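Local coordinates for protein galactan 1,3-beta-galactosidase (Phanerochaete chrysosporium, PDB 7BYS) that probably hydrolyses beta-1,3-linked galactan from its chain end as a family 43 exo-galactanase carrying a calcium-containing carbohydrate-binding module, at residues M256-R261 and S268-Y273. Sequence-based numbering, arbitrary orientation.
Sequences MGDRWR and SRYIWY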
loop_
_atom_site.group_PDB
_atom_site.type_symbol
_atom_site.label_atom_id
_atom_site.label_comp_id
_atom_site.label_asym_id
_atom_site.label_seq_id
_atom_site.Cartn_x
_atom_site.Cartn_y
_atom_site.Cartn_z
ATOM N N MET A 256 -2.758 -2.092 4.553
ATOM C CA MET A 256 -1.536 -1.407 4.139
ATOM C C MET A 256 -1.113 -2.012 2.818
ATOM O O MET A 256 -0.770 -3.194 2.757
ATOM C CB MET A 256 -0.415 -1.543 5.163
ATOM C CG MET A 256 -0.784 -0.988 6.509
ATOM S SD MET A 256 0.496 -1.406 7.714
ATOM C CE MET A 256 0.010 -0.360 9.091
ATOM N N GLY A 257 -1.174 -1.208 1.758
ATOM C CA GLY A 257 -0.802 -1.646 0.433
ATOM C C GLY A 257 0.288 -0.772 -0.169
ATOM O O GLY A 257 0.628 0.303 0.349
ATOM N N ASP A 258 0.827 -1.250 -1.285
ATOM C CA ASP A 258 1.808 -0.524 -2.089
ATOM C C ASP A 258 1.171 -0.125 -3.410
ATOM O O ASP A 258 0.434 -0.911 -4.011
ATOM C CB ASP A 258 3.001 -1.429 -2.435
ATOM C CG ASP A 258 3.828 -1.809 -1.222
ATOM O OD1 ASP A 258 4.489 -0.917 -0.658
ATOM O OD2 ASP A 258 3.811 -2.996 -0.848
ATOM N N ARG A 259 1.472 1.089 -3.879
ATOM C CA ARG A 259 1.177 1.478 -5.260
ATOM C C ARG A 259 2.512 1.419 -5.991
ATOM O O ARG A 259 3.324 2.343 -5.895
ATOM C CB ARG A 259 0.549 2.868 -5.350
ATOM C CG ARG A 259 0.351 3.325 -6.803
ATOM C CD ARG A 259 -0.470 4.604 -6.879
ATOM N NE ARG A 259 -1.801 4.364 -6.340
ATOM C CZ ARG A 259 -2.577 5.274 -5.765
ATOM N NH1 ARG A 259 -2.170 6.542 -5.632
ATOM N NH2 ARG A 259 -3.758 4.908 -5.295
ATOM N N TRP A 260 2.752 0.311 -6.687
ATOM C CA TRP A 260 4.035 0.099 -7.341
ATOM C C TRP A 260 4.130 0.973 -8.579
ATOM O O TRP A 260 3.204 1.018 -9.399
ATOM C CB TRP A 260 4.166 -1.363 -7.752
ATOM C CG TRP A 260 4.185 -2.310 -6.597
ATOM C CD1 TRP A 260 3.261 -3.267 -6.319
ATOM C CD2 TRP A 260 5.189 -2.402 -5.576
ATOM N NE1 TRP A 260 3.610 -3.941 -5.177
ATOM C CE2 TRP A 260 4.796 -3.440 -4.706
ATOM C CE3 TRP A 260 6.383 -1.717 -5.318
ATOM C CZ2 TRP A 260 5.547 -3.807 -3.591
ATOM C CZ3 TRP A 260 7.133 -2.087 -4.210
ATOM C CH2 TRP A 260 6.711 -3.125 -3.362
ATOM N N ARG A 261 5.259 1.652 -8.728
ATOM C CA ARG A 261 5.510 2.493 -9.896
ATOM C C ARG A 261 6.764 1.954 -10.573
ATOM O O ARG A 261 7.881 2.372 -10.241
ATOM C CB ARG A 261 5.689 3.939 -9.458
ATOM C CG ARG A 261 5.673 4.874 -10.625
ATOM C CD ARG A 261 5.674 6.280 -10.166
ATOM N NE ARG A 261 5.694 7.166 -11.318
ATOM C CZ ARG A 261 5.602 8.480 -11.216
ATOM N NH1 ARG A 261 5.484 9.027 -10.016
ATOM N NH2 ARG A 261 5.626 9.236 -12.307
ATOM N N SER A 268 7.210 4.615 -5.447
ATOM C CA SER A 268 6.021 3.826 -5.155
ATOM C C SER A 268 5.416 4.298 -3.835
ATOM O O SER A 268 6.136 4.579 -2.873
ATOM C CB SER A 268 6.370 2.336 -5.061
ATOM O OG SER A 268 6.959 1.860 -6.269
ATOM N N ARG A 269 4.087 4.406 -3.799
ATOM C CA ARG A 269 3.395 5.065 -2.699
ATOM C C ARG A 269 2.807 4.040 -1.737
ATOM O O ARG A 269 2.760 2.838 -2.017
ATOM C CB ARG A 269 2.302 6.025 -3.214
ATOM C CG ARG A 269 2.820 7.209 -4.059
ATOM C CD ARG A 269 3.963 7.965 -3.384
ATOM N NE ARG A 269 4.354 9.151 -4.154
ATOM C CZ ARG A 269 5.554 9.714 -4.102
ATOM N NH1 ARG A 269 6.497 9.212 -3.328
ATOM N NH2 ARG A 269 5.813 10.788 -4.851
ATOM N N TYR A 270 2.377 4.532 -0.579
ATOM C CA TYR A 270 1.805 3.713 0.475
ATOM C C TYR A 270 0.319 4.024 0.533
ATOM O O TYR A 270 -0.072 5.180 0.750
ATOM C CB TYR A 270 2.504 4.024 1.802
ATOM C CG TYR A 270 4.003 3.865 1.669
ATOM C CD1 TYR A 270 4.576 2.608 1.493
ATOM C CD2 TYR A 270 4.845 4.976 1.678
ATOM C CE1 TYR A 270 5.938 2.457 1.340
ATOM C CE2 TYR A 270 6.220 4.836 1.514
ATOM C CZ TYR A 270 6.760 3.577 1.351
ATOM O OH TYR A 270 8.128 3.430 1.182
ATOM N N ILE A 271 -0.493 3.003 0.293
ATOM C CA ILE A 271 -1.937 3.123 0.236
ATOM C C ILE A 271 -2.450 2.426 1.488
ATOM O O ILE A 271 -2.511 1.191 1.547
ATOM C CB ILE A 271 -2.492 2.496 -1.050
ATOM C CG1 ILE A 271 -1.773 3.032 -2.315
ATOM C CG2 ILE A 271 -3.993 2.723 -1.146
ATOM C CD1 ILE A 271 -1.701 4.547 -2.435
ATOM N N TRP A 272 -2.771 3.212 2.511
ATOM C CA TRP A 272 -3.279 2.696 3.779
ATOM C C TRP A 272 -4.697 3.203 3.982
ATOM O O TRP A 272 -4.937 4.416 3.918
ATOM C CB TRP A 272 -2.451 3.183 4.961
ATOM C CG TRP A 272 -1.062 2.645 5.094
ATOM C CD1 TRP A 272 -0.318 1.979 4.163
ATOM C CD2 TRP A 272 -0.238 2.788 6.243
ATOM N NE1 TRP A 272 0.930 1.690 4.675
ATOM C CE2 TRP A 272 0.995 2.173 5.958
ATOM C CE3 TRP A 272 -0.431 3.367 7.500
ATOM C CZ2 TRP A 272 2.030 2.122 6.890
ATOM C CZ3 TRP A 272 0.592 3.309 8.421
ATOM C CH2 TRP A 272 1.808 2.706 8.110
ATOM N N TYR A 273 -5.624 2.284 4.238
ATOM C CA TYR A 273 -7.017 2.622 4.477
ATOM C C TYR A 273 -7.552 1.790 5.632
ATOM O O TYR A 273 -7.083 0.668 5.867
ATOM C CB TYR A 273 -7.875 2.299 3.250
ATOM C CG TYR A 273 -7.655 3.182 2.052
ATOM C CD1 TYR A 273 -7.786 4.561 2.141
ATOM C CD2 TYR A 273 -7.327 2.632 0.811
ATOM C CE1 TYR A 273 -7.605 5.375 1.019
ATOM C CE2 TYR A 273 -7.151 3.430 -0.308
ATOM C CZ TYR A 273 -7.273 4.799 -0.200
ATOM O OH TYR A 273 -7.080 5.575 -1.330
HETATM O O HOH W 1 2.175 -0.012 2.800
HETATM O O HOH W 2 5.098 1.208 -2.115
HETATM O O HOH W 3 -5.941 5.211 -3.784
#
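Met256 lies lengthwise over one face of the Trp272 indole, where two strands of an antiparallel beta hairpin pair within a blade of the five-bladed beta-propeller characteristic of family 43. Met256 CG sits 3.6 Å from the centroid of the Trp272 five-membered ring, a CH-pi contact almost on the ring normal, and Met256 SD lies 4.2 Å from that of its six-membered ring, a Met-aromatic contact. With CG anti to the carbonyl carbon (chi1 -59°) and the rest of the chain extended, the flexible thioether follows the flat indole until CE reaches its far rim. Replacing Trp272 with an alanine would probably leave the methionine chain without its platform and the water at NE1 without one of its partners. That water accepts from NE1 and donates to Gly257 O.

On the other face of the sheet, Ile271 CD1 sits over the centre of the Arg259 guanidinium, 3.5 Å from CZ. An isoleucine suits this place because its methyl covers the flat cation while leaving the edge for hydrogen bonds: NE reaches Tyr240 O and NH2 Trp239 O.

Paired backbone bonds join Gly257 to Ile271 and Arg259 to Arg269; the bond from Arg259 N to Arg269 O is nearly straight, 174° at the hydrogen. Beyond the strands, Ser268 suits its place because its short hydroxyl serves two backbone groups: Ser268 OG hydrogen-bonds Leu265 O and accepts from Arg261 N at 3.0 Å.

Asp258, whose OD2 accepts from Gly21 N, lays CB against one face of the Trp260 indole, toward its rim. This end of the hairpin adjoins the sugar site, empty here: Trp260 NE1 hydrogen-bonds OE1 of the galactose-binding Gln242.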